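Local coordinates for KLLA0C04147p (Kluyveromyces lactis, PDB 5H2D), which binds ergosterol in its OSBP-related domain and probably transfers sterols between membranes, at residues W46-M60 / D170-H182. Sequence-based numbering, arbitrary orientation.
With ERG (ergosterol), chain B; SO4 (sulfate ion), chain C.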
loop_
_atom_site.group_PDB
_atom_site.type_symbol
_atom_site.label_atom_id
_atom_site.label_comp_id
_atom_site.label_asym_id
_atom_site.label_seq_id
_atom_site.Cartn_x
_atom_site.Cartn_y
_atom_site.Cartn_z
ATOM N N TRP A 46 -17.567 -17.891 -9.301
ATOM C CA TRP A 46 -17.898 -18.170 -10.692
ATOM C C TRP A 46 -19.354 -17.831 -11.002
ATOM O O TRP A 46 -19.642 -17.227 -12.043
ATOM C CB TRP A 46 -17.592 -19.631 -11.016
ATOM C CG TRP A 46 -18.073 -19.999 -12.384
ATOM C CD1 TRP A 46 -19.143 -20.795 -12.691
ATOM C CD2 TRP A 46 -17.541 -19.539 -13.626
ATOM N NE1 TRP A 46 -19.286 -20.880 -14.056
ATOM C CE2 TRP A 46 -18.315 -20.117 -14.651
ATOM C CE3 TRP A 46 -16.475 -18.708 -13.974
ATOM C CZ2 TRP A 46 -18.063 -19.880 -16.001
ATOM C CZ3 TRP A 46 -16.224 -18.476 -15.311
ATOM C CH2 TRP A 46 -17.010 -19.066 -16.308
ATOM N N SER A 47 -20.292 -18.200 -10.117
ATOM C CA SER A 47 -21.704 -17.928 -10.388
ATOM C C SER A 47 -21.953 -16.445 -10.602
ATOM O O SER A 47 -22.868 -16.069 -11.352
ATOM C CB SER A 47 -22.594 -18.458 -9.254
ATOM O OG SER A 47 -22.646 -17.586 -8.133
ATOM N N VAL A 48 -21.138 -15.598 -9.968
ATOM C CA VAL A 48 -21.268 -14.153 -10.086
ATOM C C VAL A 48 -20.582 -13.660 -11.351
ATOM O O VAL A 48 -21.158 -12.897 -12.139
ATOM C CB VAL A 48 -20.677 -13.479 -8.829
ATOM C CG1 VAL A 48 -20.620 -11.966 -9.005
ATOM C CG2 VAL A 48 -21.473 -13.850 -7.586
ATOM N N LEU A 49 -19.347 -14.105 -11.579
ATOM C CA LEU A 49 -18.528 -13.534 -12.640
ATOM C C LEU A 49 -18.838 -14.100 -14.020
ATOM O O LEU A 49 -18.435 -13.489 -15.012
ATOM C CB LEU A 49 -17.042 -13.738 -12.344
ATOM C CG LEU A 49 -16.470 -13.074 -11.080
ATOM C CD1 LEU A 49 -14.986 -13.376 -10.958
ATOM C CD2 LEU A 49 -16.719 -11.568 -11.098
ATOM N N LYS A 50 -19.522 -15.244 -14.115
ATOM C CA LYS A 50 -19.738 -15.843 -15.432
ATOM C C LYS A 50 -20.528 -14.924 -16.354
ATOM O O LYS A 50 -20.426 -15.045 -17.580
ATOM C CB LYS A 50 -20.456 -17.187 -15.302
ATOM C CG LYS A 50 -21.908 -17.100 -14.873
ATOM C CD LYS A 50 -22.493 -18.497 -14.650
ATOM C CE LYS A 50 -23.898 -18.414 -14.089
ATOM N NZ LYS A 50 -24.428 -19.743 -13.700
ATOM N N SER A 51 -21.338 -14.031 -15.792
ATOM C CA SER A 51 -22.167 -13.116 -16.568
ATOM C C SER A 51 -21.481 -11.778 -16.828
ATOM O O SER A 51 -22.117 -10.863 -17.363
ATOM C CB SER A 51 -23.510 -12.884 -15.862
ATOM O OG SER A 51 -23.372 -12.102 -14.681
ATOM N N MET A 52 -20.201 -11.646 -16.481
ATOM C CA MET A 52 -19.508 -10.364 -16.589
ATOM C C MET A 52 -18.109 -10.557 -17.149
ATOM O O MET A 52 -17.154 -9.883 -16.749
ATOM C CB MET A 52 -19.477 -9.648 -15.239
ATOM C CG MET A 52 -20.872 -9.305 -14.741
ATOM S SD MET A 52 -20.900 -8.413 -13.185
ATOM C CE MET A 52 -20.114 -9.627 -12.125
ATOM N N VAL A 53 -17.970 -11.475 -18.104
ATOM C CA VAL A 53 -16.663 -11.753 -18.668
ATOM C C VAL A 53 -16.146 -10.525 -19.405
ATOM O O VAL A 53 -16.897 -9.817 -20.090
ATOM C CB VAL A 53 -16.736 -12.984 -19.586
ATOM C CG1 VAL A 53 -15.359 -13.319 -20.122
ATOM C CG2 VAL A 53 -17.316 -14.168 -18.822
ATOM N N GLY A 54 -14.849 -10.257 -19.254
ATOM C CA GLY A 54 -14.220 -9.112 -19.878
ATOM C C GLY A 54 -14.366 -7.796 -19.141
ATOM O O GLY A 54 -13.825 -6.787 -19.614
ATOM N N LYS A 55 -15.063 -7.762 -18.005
ATOM C CA LYS A 55 -15.280 -6.512 -17.290
ATOM C C LYS A 55 -14.137 -6.207 -16.321
ATOM O O LYS A 55 -13.374 -7.084 -15.903
ATOM C CB LYS A 55 -16.603 -6.523 -16.516
ATOM C CG LYS A 55 -17.839 -6.205 -17.345
ATOM C CD LYS A 55 -18.149 -7.346 -18.302
ATOM C CE LYS A 55 -19.492 -7.159 -19.001
ATOM N NZ LYS A 55 -19.955 -8.422 -19.657
ATOM N N ASP A 56 -14.038 -4.926 -15.980
ATOM C CA ASP A 56 -13.130 -4.366 -14.996
ATOM C C ASP A 56 -13.737 -4.502 -13.599
ATOM O O ASP A 56 -14.946 -4.673 -13.437
ATOM C CB ASP A 56 -12.876 -2.898 -15.348
ATOM C CG ASP A 56 -11.856 -2.243 -14.461
ATOM O OD1 ASP A 56 -12.246 -1.728 -13.393
ATOM O OD2 ASP A 56 -10.664 -2.211 -14.846
ATOM N N MET A 57 -12.876 -4.447 -12.581
ATOM C CA MET A 57 -13.360 -4.496 -11.204
ATOM C C MET A 57 -14.373 -3.391 -10.923
ATOM O O MET A 57 -15.353 -3.605 -10.201
ATOM C CB MET A 57 -12.172 -4.400 -10.249
ATOM C CG MET A 57 -12.484 -3.886 -8.870
ATOM S SD MET A 57 -10.990 -3.967 -7.863
ATOM C CE MET A 57 -10.116 -2.467 -8.355
ATOM N N THR A 58 -14.158 -2.203 -11.491
ATOM C CA THR A 58 -15.028 -1.071 -11.181
ATOM C C THR A 58 -16.344 -1.122 -11.938
ATOM O O THR A 58 -17.332 -0.547 -11.471
ATOM C CB THR A 58 -14.332 0.253 -11.496
ATOM O OG1 THR A 58 -14.065 0.325 -12.904
ATOM C CG2 THR A 58 -13.041 0.376 -10.714
ATOM N N ARG A 59 -16.381 -1.778 -13.098
ATOM C CA ARG A 59 -17.604 -1.889 -13.886
ATOM C C ARG A 59 -18.508 -3.022 -13.427
ATOM O O ARG A 59 -19.612 -3.163 -13.961
ATOM C CB ARG A 59 -17.267 -2.084 -15.367
ATOM C CG ARG A 59 -16.491 -0.944 -16.001
ATOM C CD ARG A 59 -17.404 0.161 -16.513
ATOM N NE ARG A 59 -18.154 0.805 -15.437
ATOM C CZ ARG A 59 -17.640 1.689 -14.586
ATOM N NH1 ARG A 59 -16.358 2.029 -14.671
ATOM N NH2 ARG A 59 -18.407 2.223 -13.641
ATOM N N MET A 60 -18.076 -3.832 -12.469
ATOM C CA MET A 60 -18.869 -4.956 -12.004
ATOM C C MET A 60 -19.720 -4.569 -10.807
ATOM O O MET A 60 -19.302 -3.776 -9.959
ATOM C CB MET A 60 -17.971 -6.125 -11.612
ATOM C CG MET A 60 -17.322 -6.839 -12.770
ATOM S SD MET A 60 -16.265 -8.147 -12.125
ATOM C CE MET A 60 -15.589 -8.827 -13.639
ATOM N N ASP A 170 -5.041 -1.566 -12.917
ATOM C CA ASP A 170 -5.721 -1.908 -14.163
ATOM C C ASP A 170 -6.113 -3.377 -14.073
ATOM O O ASP A 170 -5.235 -4.241 -13.992
ATOM C CB ASP A 170 -4.783 -1.644 -15.338
ATOM C CG ASP A 170 -5.513 -1.426 -16.644
ATOM O OD1 ASP A 170 -6.663 -0.933 -16.628
ATOM O OD2 ASP A 170 -4.901 -1.727 -17.686
ATOM N N SER A 171 -7.413 -3.663 -14.069
ATOM C CA SER A 171 -7.905 -5.009 -13.794
ATOM C C SER A 171 -8.739 -5.546 -14.950
ATOM O O SER A 171 -9.307 -4.792 -15.748
ATOM C CB SER A 171 -8.749 -5.046 -12.512
ATOM O OG SER A 171 -9.968 -4.345 -12.692
ATOM N N LYS A 172 -8.840 -6.873 -15.003
ATOM C CA LYS A 172 -9.547 -7.527 -16.099
ATOM C C LYS A 172 -9.879 -8.961 -15.719
ATOM O O LYS A 172 -8.980 -9.728 -15.358
ATOM C CB LYS A 172 -8.696 -7.507 -17.369
ATOM C CG LYS A 172 -9.317 -8.255 -18.541
ATOM C CD LYS A 172 -10.580 -7.576 -19.011
ATOM C CE LYS A 172 -10.593 -7.465 -20.532
ATOM N NZ LYS A 172 -9.422 -6.687 -21.035
ATOM N N PHE A 173 -11.156 -9.326 -15.824
ATOM C CA PHE A 173 -11.577 -10.715 -15.684
ATOM C C PHE A 173 -11.710 -11.302 -17.084
ATOM O O PHE A 173 -12.542 -10.838 -17.866
ATOM C CB PHE A 173 -12.898 -10.836 -14.927
ATOM C CG PHE A 173 -13.423 -12.241 -14.878
ATOM C CD1 PHE A 173 -12.682 -13.239 -14.274
ATOM C CD2 PHE A 173 -14.640 -12.570 -15.461
ATOM C CE1 PHE A 173 -13.153 -14.555 -14.231
ATOM C CE2 PHE A 173 -15.110 -13.874 -15.422
ATOM C CZ PHE A 173 -14.368 -14.861 -14.812
ATOM N N ASN A 174 -10.890 -12.307 -17.398
ATOM C CA ASN A 174 -10.835 -12.854 -18.754
ATOM C C ASN A 174 -11.677 -14.115 -18.938
ATOM O O ASN A 174 -11.529 -14.807 -19.953
ATOM C CB ASN A 174 -9.378 -13.125 -19.165
ATOM C CG ASN A 174 -8.724 -14.271 -18.396
ATOM O OD1 ASN A 174 -9.338 -14.915 -17.555
ATOM N ND2 ASN A 174 -7.461 -14.544 -18.719
ATOM N N GLY A 175 -12.574 -14.418 -18.005
ATOM C CA GLY A 175 -13.355 -15.631 -18.060
ATOM C C GLY A 175 -12.744 -16.803 -17.328
ATOM O O GLY A 175 -13.445 -17.784 -17.055
ATOM N N ARG A 176 -11.455 -16.736 -17.004
ATOM C CA ARG A 176 -10.815 -17.738 -16.166
ATOM C C ARG A 176 -10.223 -17.129 -14.903
ATOM O O ARG A 176 -10.575 -17.561 -13.801
ATOM C CB ARG A 176 -9.738 -18.489 -16.950
ATOM C CG ARG A 176 -8.941 -19.428 -16.071
ATOM C CD ARG A 176 -8.392 -20.601 -16.850
ATOM N NE ARG A 176 -7.663 -21.522 -15.986
ATOM C CZ ARG A 176 -7.085 -22.641 -16.413
ATOM N NH1 ARG A 176 -6.437 -23.424 -15.560
ATOM N NH2 ARG A 176 -7.158 -22.976 -17.695
ATOM N N SER A 177 -9.332 -16.144 -15.027
ATOM C CA SER A 177 -8.684 -15.511 -13.885
ATOM C C SER A 177 -8.997 -14.019 -13.864
ATOM O O SER A 177 -9.399 -13.429 -14.869
ATOM C CB SER A 177 -7.166 -15.723 -13.919
ATOM O OG SER A 177 -6.598 -15.039 -15.023
ATOM N N PHE A 178 -8.840 -13.413 -12.691
ATOM C CA PHE A 178 -9.011 -11.975 -12.519
ATOM C C PHE A 178 -7.625 -11.386 -12.295
ATOM O O PHE A 178 -6.961 -11.731 -11.314
ATOM C CB PHE A 178 -9.940 -11.673 -11.343
ATOM C CG PHE A 178 -10.830 -10.463 -11.542
ATOM C CD1 PHE A 178 -10.360 -9.314 -12.170
ATOM C CD2 PHE A 178 -12.129 -10.475 -11.076
ATOM C CE1 PHE A 178 -11.191 -8.209 -12.318
ATOM C CE2 PHE A 178 -12.956 -9.382 -11.215
ATOM C CZ PHE A 178 -12.489 -8.245 -11.852
ATOM N N ASP A 179 -7.178 -10.541 -13.222
ATOM C CA ASP A 179 -5.808 -10.050 -13.259
ATOM C C ASP A 179 -5.759 -8.587 -12.851
ATOM O O ASP A 179 -6.638 -7.804 -13.221
ATOM C CB ASP A 179 -5.212 -10.194 -14.667
ATOM C CG ASP A 179 -3.697 -10.039 -14.686
ATOM O OD1 ASP A 179 -3.016 -10.706 -13.887
ATOM O OD2 ASP A 179 -3.185 -9.235 -15.500
ATOM N N PHE A 180 -4.710 -8.219 -12.110
ATOM C CA PHE A 180 -4.518 -6.860 -11.605
ATOM C C PHE A 180 -3.091 -6.421 -11.879
ATOM O O PHE A 180 -2.137 -7.070 -11.432
ATOM C CB PHE A 180 -4.829 -6.791 -10.104
ATOM C CG PHE A 180 -6.219 -7.219 -9.794
ATOM C CD1 PHE A 180 -6.527 -8.563 -9.610
ATOM C CD2 PHE A 180 -7.241 -6.287 -9.766
ATOM C CE1 PHE A 180 -7.846 -8.955 -9.380
ATOM C CE2 PHE A 180 -8.546 -6.666 -9.534
ATOM C CZ PHE A 180 -8.855 -7.998 -9.341
ATOM N N LYS A 181 -2.946 -5.324 -12.609
ATOM C CA LYS A 181 -1.638 -4.745 -12.880
ATOM C C LYS A 181 -1.551 -3.380 -12.214
ATOM O O LYS A 181 -2.538 -2.633 -12.178
ATOM C CB LYS A 181 -1.379 -4.638 -14.390
ATOM C CG LYS A 181 -1.378 -6.002 -15.074
ATOM C CD LYS A 181 -0.883 -5.933 -16.508
ATOM C CE LYS A 181 -0.297 -7.271 -16.957
ATOM N NZ LYS A 181 -1.282 -8.391 -16.918
ATOM N N HIS A 182 -0.378 -3.078 -11.675
ATOM C CA HIS A 182 -0.124 -1.855 -10.913
ATOM C C HIS A 182 0.822 -0.998 -11.738
ATOM O O HIS A 182 2.023 -1.279 -11.820
ATOM C CB HIS A 182 0.439 -2.216 -9.542
ATOM C CG HIS A 182 -0.506 -3.061 -8.751
ATOM N ND1 HIS A 182 -1.236 -2.570 -7.692
ATOM C CD2 HIS A 182 -0.908 -4.345 -8.923
ATOM C CE1 HIS A 182 -2.032 -3.522 -7.231
ATOM N NE2 HIS A 182 -1.856 -4.607 -7.965
HETATM C C1 ERG B . -1.979 -5.293 -3.715
HETATM C C2 ERG B . -0.972 -4.452 -2.934
HETATM C C3 ERG B . -0.971 -3.073 -3.540
HETATM C C4 ERG B . -2.365 -2.451 -3.446
HETATM C C5 ERG B . -3.385 -3.305 -3.984
HETATM C C6 ERG B . -4.495 -2.728 -4.584
HETATM C C7 ERG B . -5.573 -3.482 -5.076
HETATM C C8 ERG B . -5.578 -4.876 -4.968
HETATM C C9 ERG B . -4.371 -5.519 -4.562
HETATM C C10 ERG B . -3.391 -4.693 -3.687
HETATM C C11 ERG B . -4.575 -6.990 -4.001
HETATM C C12 ERG B . -5.646 -7.781 -4.759
HETATM C C13 ERG B . -6.943 -6.946 -4.766
HETATM C C14 ERG B . -6.606 -5.684 -5.592
HETATM C C15 ERG B . -7.974 -5.061 -5.781
HETATM C C16 ERG B . -8.921 -6.278 -5.984
HETATM C C17 ERG B . -8.044 -7.520 -5.665
HETATM C C18 ERG B . -7.473 -6.644 -3.347
HETATM C C19 ERG B . -3.941 -4.733 -2.234
HETATM C C20 ERG B . -8.943 -8.644 -5.101
HETATM C C21 ERG B . -8.188 -9.896 -4.670
HETATM C C22 ERG B . -9.907 -9.009 -6.223
HETATM C C23 ERG B . -11.370 -8.732 -6.085
HETATM C C24 ERG B . -12.313 -9.075 -7.238
HETATM C C25 ERG B . -13.590 -9.693 -6.653
HETATM C C26 ERG B . -13.209 -10.981 -5.913
HETATM C C27 ERG B . -14.613 -10.066 -7.739
HETATM C C28 ERG B . -12.605 -7.777 -7.964
HETATM O O1 ERG B . 0.017 -2.216 -2.863
HETATM S S SO4 C . -8.795 -22.390 -12.288
HETATM O O1 SO4 C . -9.878 -22.529 -11.324
HETATM O O2 SO4 C . -7.554 -22.014 -11.592
HETATM O O3 SO4 C . -8.610 -23.665 -12.984
HETATM O O4 SO4 C . -9.164 -21.386 -13.283
#
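Phe173 sends its ring into segment 46-60, where Leu49 CB lies over one face, 4.0 Å from the Phe173 ring centroid, a CH-pi contact. Gly175 N stands over the centre of the opposite face, so the ring is enclosed on both sides. Phe173 CG is anti to its backbone N (chi1 175°), which carries CZ out to Trp46; there the two side chains cross at about a right angle, and Trp46 CZ3 meets Gly175 O edge-on at 3.4 Å. Met60 is extended beyond CG, and its CE wedges in 3.6 Å from Phe173 CB, with SD at the edge of the Phe178 ring, a Met-aromatic contact.

Two backbone bonds flank this packing. Gly54 N donates to Phe173 O (2.8 Å, bent to 137°). Phe173 N returns a straighter bond to Lys55 O at 3.2 Å. Further along, Ser171 OG accepts from Met57 N at 2.9 Å and gives a weak bond to Asp56 OD2. Thr58 N donates to Asp56 OD1, an Asx turn, and Thr58 OG1 bonds the same oxygen from the opposite face of the carboxylate plane; the two hold the carboxylate in place.

Met57, Phe178 and Phe180 also line the sterol pocket: Met57 SD lies 3.6 Å from ergosterol C16, Phe180 CZ 3.4 Å from C22, and Phe178 CE2 touches C28. Helix 45-49 and the loop after it pack against the hairpin of strands 161-173 and 178-190, whose second strand pairs onward with strand 207-211.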